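Long-range contacts in excinuclease ABC, subunit A. (Deinococcus radiodurans, PDB 2VF7), which binds DNA, zinc and adenine nucleotides as a UvrA-family ATPase of the ABC superfamily and probably takes part in recognising damaged DNA for repair: residues E224-P229 and G253-A258; P469-K474 and Y484-R489. The protein carries 1 engineered substitution. All coordinates share one frame; numbering follows the deposited sequence.

How the contacts relate
Contact 1 (224-229 with 253-258) and contact 2 (469-474 with 484-489) lie on opposite sides of the chain's centre, their centres about 41 Å and 34 Å from it and about 74 Å from each other, nearest atoms about 61 Å apart. They follow one another along the chain, the first closing before the second opens. Contact 1 belongs to the UvrA DNA-binding domain and is remote from the zinc and ADP sites. Contact 2 is at the edge of a nucleotide-binding fold, where the side chain of Leu473 is about 11 Å from that of Lys49, an ADP-binding residue. The first is joined mainly by backbone hydrogen bonds, the second mainly by side-chain packing round one ring.

Contact 1: E224-P229 and G253-A258; sequences EQPVVP and GTFSSA
Val228 and Gly253 form a hydrogen-bonded antiparallel pair: Val228 N donates to Gly253 O at 2.9 Å, and Gly253 N returns to Val228 O at 2.8 Å. Val227 and Thr254 form the adjoining non-hydrogen-bonded pair, beyond which Phe255 N reaches Pro226 O at 3.0 Å in a nearly straight bond (173° at the hydrogen). These three backbone bonds tie 224-229 to 253-258, whose end-to-end directions are 163° apart. A CA-H...O contact from Val227 CA to Gly253 O, 3.2 Å long, adds to them.

Past the paired strands, side-chain and water bonds take over. With CG anti to its carbonyl carbon (chi1 -53°), Gln225 runs extended and brings NE2 to Phe255 O at 3.3 Å. The acceptor lies close to the Gln225 amide plane, and the nitrogen lies in the carbonyl plane. Water 1 accepts from Ser257 N and donates to Glu224 O.

Apolar packing is concentrated on Pro226 and Phe255, which lie side by side, Pro226 CD 3.7 Å from Phe255 CB. Glu224 O sits at the ring edge, 3.6 Å from Phe255 CD2, while the ring also stacks with Trp218 and touches helix 187-199. Between the paired strands, the methyl Val227 CG2 makes a van der Waals contact with the hydroxyl oxygen Thr254 OG1 at 3.9 Å.

This chemistry implies a two-stranded antiparallel sheet whose strands are connected through helix 236-245, in which main-chain bonds set the register and the buried Phe255 joins one end to the helical part of the DNA-binding domain.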
loop_
_atom_site.group_PDB
_atom_site.type_symbol
_atom_site.label_atom_id
_atom_site.label_comp_id
_atom_site.label_asym_id
_atom_site.label_seq_id
_atom_site.Cartn_x
_atom_site.Cartn_y
_atom_site.Cartn_z
ATOM N N GLU A 224 -23.915 -22.640 -19.055
ATOM C CA GLU A 224 -23.003 -23.737 -19.239
ATOM C C GLU A 224 -21.670 -23.246 -19.768
ATOM O O GLU A 224 -21.603 -22.331 -20.606
ATOM C CB GLU A 224 -23.608 -24.759 -20.209
ATOM C CG GLU A 224 -24.710 -25.656 -19.597
ATOM C CD GLU A 224 -25.281 -26.668 -20.598
ATOM O OE1 GLU A 224 -24.650 -26.927 -21.652
ATOM O OE2 GLU A 224 -26.364 -27.215 -20.326
ATOM N N GLN A 225 -20.609 -23.855 -19.244
ATOM C CA GLN A 225 -19.247 -23.528 -19.630
ATOM C C GLN A 225 -18.409 -24.786 -19.827
ATOM O O GLN A 225 -17.435 -24.975 -19.093
ATOM C CB GLN A 225 -18.573 -22.691 -18.540
ATOM C CG GLN A 225 -19.325 -21.466 -18.121
ATOM C CD GLN A 225 -18.420 -20.473 -17.457
ATOM O OE1 GLN A 225 -18.425 -20.344 -16.227
ATOM N NE2 GLN A 225 -17.618 -19.764 -18.261
ATOM N N PRO A 226 -18.757 -25.630 -20.829
ATOM C CA PRO A 226 -18.004 -26.863 -21.071
ATOM C C PRO A 226 -16.542 -26.601 -21.447
ATOM O O PRO A 226 -16.220 -25.551 -22.021
ATOM C CB PRO A 226 -18.770 -27.515 -22.229
ATOM C CG PRO A 226 -19.400 -26.405 -22.918
ATOM C CD PRO A 226 -19.844 -25.488 -21.815
ATOM N N VAL A 227 -15.683 -27.554 -21.087
ATOM C CA VAL A 227 -14.233 -27.506 -21.300
ATOM C C VAL A 227 -13.869 -28.578 -22.314
ATOM O O VAL A 227 -14.027 -29.765 -22.030
ATOM C CB VAL A 227 -13.458 -27.777 -19.989
ATOM C CG1 VAL A 227 -11.963 -27.911 -20.256
ATOM C CG2 VAL A 227 -13.691 -26.665 -18.992
ATOM N N VAL A 228 -13.373 -28.159 -23.486
ATOM C CA VAL A 228 -13.195 -29.055 -24.651
ATOM C C VAL A 228 -11.856 -28.867 -25.372
ATOM O O VAL A 228 -11.326 -27.753 -25.396
ATOM C CB VAL A 228 -14.370 -28.901 -25.696
ATOM C CG1 VAL A 228 -15.723 -29.053 -25.015
ATOM C CG2 VAL A 228 -14.300 -27.570 -26.442
ATOM N N PRO A 229 -11.319 -29.942 -25.985
ATOM C CA PRO A 229 -10.040 -29.865 -26.698
ATOM C C PRO A 229 -10.125 -28.952 -27.895
ATOM O O PRO A 229 -11.077 -29.057 -28.672
ATOM C CB PRO A 229 -9.841 -31.300 -27.190
ATOM C CG PRO A 229 -11.233 -31.893 -27.239
ATOM C CD PRO A 229 -11.892 -31.302 -26.055
ATOM N N GLY A 253 -10.150 -25.492 -24.154
ATOM C CA GLY A 253 -10.849 -24.208 -24.162
ATOM C C GLY A 253 -12.088 -24.260 -23.299
ATOM O O GLY A 253 -12.671 -25.333 -23.140
ATOM N N THR A 254 -12.517 -23.100 -22.785
ATOM C CA THR A 254 -13.718 -22.998 -21.939
ATOM C C THR A 254 -14.776 -22.123 -22.587
ATOM O O THR A 254 -14.539 -20.949 -22.909
ATOM C CB THR A 254 -13.379 -22.468 -20.506
ATOM O OG1 THR A 254 -12.264 -23.203 -19.974
ATOM C CG2 THR A 254 -14.570 -22.627 -19.553
ATOM N N PHE A 255 -15.956 -22.682 -22.786
ATOM C CA PHE A 255 -17.028 -21.925 -23.432
ATOM C C PHE A 255 -17.541 -20.802 -22.535
ATOM O O PHE A 255 -17.599 -20.939 -21.323
ATOM C CB PHE A 255 -18.183 -22.844 -23.830
ATOM C CG PHE A 255 -19.256 -22.153 -24.616
ATOM C CD1 PHE A 255 -19.006 -21.702 -25.912
ATOM C CD2 PHE A 255 -20.511 -21.932 -24.053
ATOM C CE1 PHE A 255 -20.001 -21.033 -26.644
ATOM C CE2 PHE A 255 -21.511 -21.265 -24.764
ATOM C CZ PHE A 255 -21.259 -20.818 -26.069
ATOM N N SER A 256 -17.851 -19.669 -23.137
ATOM C CA SER A 256 -18.594 -18.630 -22.460
ATOM C C SER A 256 -19.635 -18.095 -23.423
ATOM O O SER A 256 -19.311 -17.700 -24.545
ATOM C CB SER A 256 -17.692 -17.506 -21.987
ATOM O OG SER A 256 -18.328 -16.281 -22.289
ATOM N N SER A 257 -20.894 -18.099 -23.000
ATOM C CA SER A 257 -21.976 -17.626 -23.865
ATOM C C SER A 257 -21.824 -16.132 -24.150
ATOM O O SER A 257 -21.076 -15.451 -23.461
ATOM C CB SER A 257 -23.324 -17.916 -23.233
ATOM O OG SER A 257 -23.463 -17.191 -22.033
ATOM N N ALA A 258 -22.516 -15.620 -25.174
ATOM C CA ALA A 258 -22.434 -14.193 -25.487
ATOM C C ALA A 258 -22.858 -13.338 -24.289
ATOM O O ALA A 258 -22.203 -12.345 -23.974
ATOM C CB ALA A 258 -23.258 -13.847 -26.719
HETATM O O HOH W 1 -21.972 -19.378 -20.439
#

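Contact 2: P469-K474 and Y484-R489; sequences PPEGLK and YLFADR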
loop_
_atom_site.group_PDB
_atom_site.type_symbol
_atom_site.label_atom_id
_atom_site.label_comp_id
_atom_site.label_asym_id
_atom_site.label_seq_id
_atom_site.Cartn_x
_atom_site.Cartn_y
_atom_site.Cartn_z
ATOM N N PRO A 469 10.784 36.991 3.861
ATOM C CA PRO A 469 9.487 37.686 3.876
ATOM C C PRO A 469 9.261 38.477 2.580
ATOM O O PRO A 469 10.225 38.975 1.996
ATOM C CB PRO A 469 9.627 38.666 5.048
ATOM C CG PRO A 469 10.632 38.045 5.948
ATOM C CD PRO A 469 11.587 37.297 5.063
ATOM N N PRO A 470 8.000 38.598 2.123
ATOM C CA PRO A 470 7.697 39.331 0.877
ATOM C C PRO A 470 8.334 40.714 0.727
ATOM O O PRO A 470 8.802 41.038 -0.360
ATOM C CB PRO A 470 6.175 39.440 0.909
ATOM C CG PRO A 470 5.760 38.169 1.589
ATOM C CD PRO A 470 6.777 38.017 2.709
ATOM N N GLU A 471 8.384 41.503 1.797
ATOM C CA GLU A 471 8.834 42.896 1.717
ATOM C C GLU A 471 10.285 43.086 1.259
ATOM O O GLU A 471 10.649 44.158 0.771
ATOM C CB GLU A 471 8.602 43.615 3.056
ATOM C CG GLU A 471 7.127 43.939 3.353
ATOM C CD GLU A 471 6.620 45.182 2.616
ATOM O OE1 GLU A 471 7.115 46.302 2.894
ATOM O OE2 GLU A 471 5.717 45.034 1.762
ATOM N N GLY A 472 11.106 42.051 1.419
ATOM C CA GLY A 472 12.515 42.108 1.029
ATOM C C GLY A 472 12.769 41.792 -0.437
ATOM O O GLY A 472 13.901 41.900 -0.913
ATOM N N LEU A 473 11.720 41.389 -1.148
ATOM C CA LEU A 473 11.789 41.159 -2.591
ATOM C C LEU A 473 11.927 42.509 -3.319
ATOM O O LEU A 473 12.325 42.591 -4.486
ATOM C CB LEU A 473 10.538 40.403 -3.044
ATOM C CG LEU A 473 10.430 39.748 -4.424
ATOM C CD1 LEU A 473 11.471 38.659 -4.632
ATOM C CD2 LEU A 473 9.045 39.185 -4.609
ATOM N N LYS A 474 11.608 43.567 -2.587
ATOM C CA LYS A 474 11.669 44.932 -3.067
ATOM C C LYS A 474 13.120 45.360 -3.341
ATOM O O LYS A 474 13.355 46.401 -3.961
ATOM C CB LYS A 474 10.984 45.823 -2.021
ATOM C CG LYS A 474 11.006 47.318 -2.246
ATOM C CD LYS A 474 9.816 48.009 -1.555
ATOM C CE LYS A 474 9.472 47.421 -0.180
ATOM N NZ LYS A 474 8.117 47.882 0.258
ATOM N N TYR A 484 5.900 43.340 -10.533
ATOM C CA TYR A 484 4.447 43.444 -10.481
ATOM C C TYR A 484 3.986 43.829 -9.085
ATOM O O TYR A 484 3.076 44.632 -8.920
ATOM C CB TYR A 484 3.793 42.145 -10.983
ATOM C CG TYR A 484 3.834 42.085 -12.490
ATOM C CD1 TYR A 484 4.952 41.586 -13.153
ATOM C CD2 TYR A 484 2.782 42.596 -13.257
ATOM C CE1 TYR A 484 5.017 41.573 -14.535
ATOM C CE2 TYR A 484 2.835 42.583 -14.650
ATOM C CZ TYR A 484 3.960 42.074 -15.278
ATOM O OH TYR A 484 4.030 42.056 -16.648
ATOM N N LEU A 485 4.672 43.289 -8.089
ATOM C CA LEU A 485 4.291 43.443 -6.695
ATOM C C LEU A 485 4.634 44.836 -6.150
ATOM O O LEU A 485 3.851 45.412 -5.386
ATOM C CB LEU A 485 4.960 42.329 -5.867
ATOM C CG LEU A 485 4.329 41.731 -4.607
ATOM C CD1 LEU A 485 3.054 40.973 -4.910
ATOM C CD2 LEU A 485 5.340 40.821 -3.934
ATOM N N PHE A 486 5.780 45.386 -6.558
ATOM C CA PHE A 486 6.281 46.644 -5.985
ATOM C C PHE A 486 6.639 47.761 -6.978
ATOM O O PHE A 486 6.737 48.922 -6.577
ATOM C CB PHE A 486 7.498 46.397 -5.073
ATOM C CG PHE A 486 7.249 45.423 -3.954
ATOM C CD1 PHE A 486 6.242 45.650 -3.015
ATOM C CD2 PHE A 486 8.041 44.283 -3.826
ATOM C CE1 PHE A 486 6.015 44.743 -1.981
ATOM C CE2 PHE A 486 7.826 43.382 -2.798
ATOM C CZ PHE A 486 6.814 43.614 -1.872
ATOM N N ALA A 487 6.855 47.429 -8.249
ATOM C CA ALA A 487 7.354 48.428 -9.209
ATOM C C ALA A 487 6.337 48.880 -10.250
ATOM O O ALA A 487 6.650 49.741 -11.079
ATOM C CB ALA A 487 8.634 47.946 -9.888
ATOM N N ASP A 488 5.136 48.293 -10.207
ATOM C CA ASP A 488 3.999 48.714 -11.031
ATOM C C ASP A 488 4.198 48.435 -12.534
ATOM O O ASP A 488 4.184 49.364 -13.360
ATOM C CB ASP A 488 3.693 50.209 -10.781
ATOM C CG ASP A 488 2.287 50.613 -11.201
ATOM O OD1 ASP A 488 2.103 51.812 -11.527
ATOM O OD2 ASP A 488 1.373 49.746 -11.196
ATOM N N ARG A 489 4.386 47.162 -12.885
ATOM C CA ARG A 489 4.462 46.772 -14.293
ATOM C C ARG A 489 3.078 46.730 -14.921
ATOM O O ARG A 489 2.273 45.839 -14.613
ATOM C CB ARG A 489 5.153 45.417 -14.497
ATOM C CG ARG A 489 6.663 45.450 -14.456
ATOM C CD ARG A 489 7.351 44.788 -15.675
ATOM N NE ARG A 489 6.626 43.676 -16.309
ATOM C CZ ARG A 489 7.182 42.758 -17.108
ATOM N NH1 ARG A 489 8.486 42.783 -17.375
ATOM N NH2 ARG A 489 6.436 41.801 -17.643
#
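The Phe486 ring packs against the 3-10 turn 470-474, and no hydrogen bond crosses between the segments. Its CG is anti to the carbonyl carbon (chi1 -56°), which carries the ring towards that turn. Pro470 O lies at the ring edge, 3.5 Å from Phe486 CE2, and Leu473 CB is near the ring plane too, 4.0 Å from the same carbon.

Lys474 CB and NZ lie over one face of the ring, off-centre; Leu485 CB lies over the opposite face. Lys474 CB makes a CH-pi contact 4.3 Å from the Phe486 centroid. The lysine chain then bends at chi3 (39°), and NZ makes a cation-pi contact 4.8 Å from that centroid. With the same bend, Lys474 NZ also forms a salt bridge with Glu471 OE1 at 3.2 Å, approaching from above the carboxylate plane. The Glu471 carboxylate stands nearly perpendicular to the ring, with OE2 3.8 Å from Phe486 CE1. Were Phe486 an alanine, the contact would probably lose the ring that fills the space beside Leu473, and the Lys474 ammonium its aromatic partner.

Deeper in, Leu473 and Leu485 cross at about a right angle, their CD2 atoms 4.1 Å apart. Leu473 also rests on Leu450 and Asp452 of strand 449-453, and Leu485 on Leu441 and Ile444 of helix 441-444. The contact packs the last part of helix 480-487 against the 3-10 turn that follows edge strand 464-468.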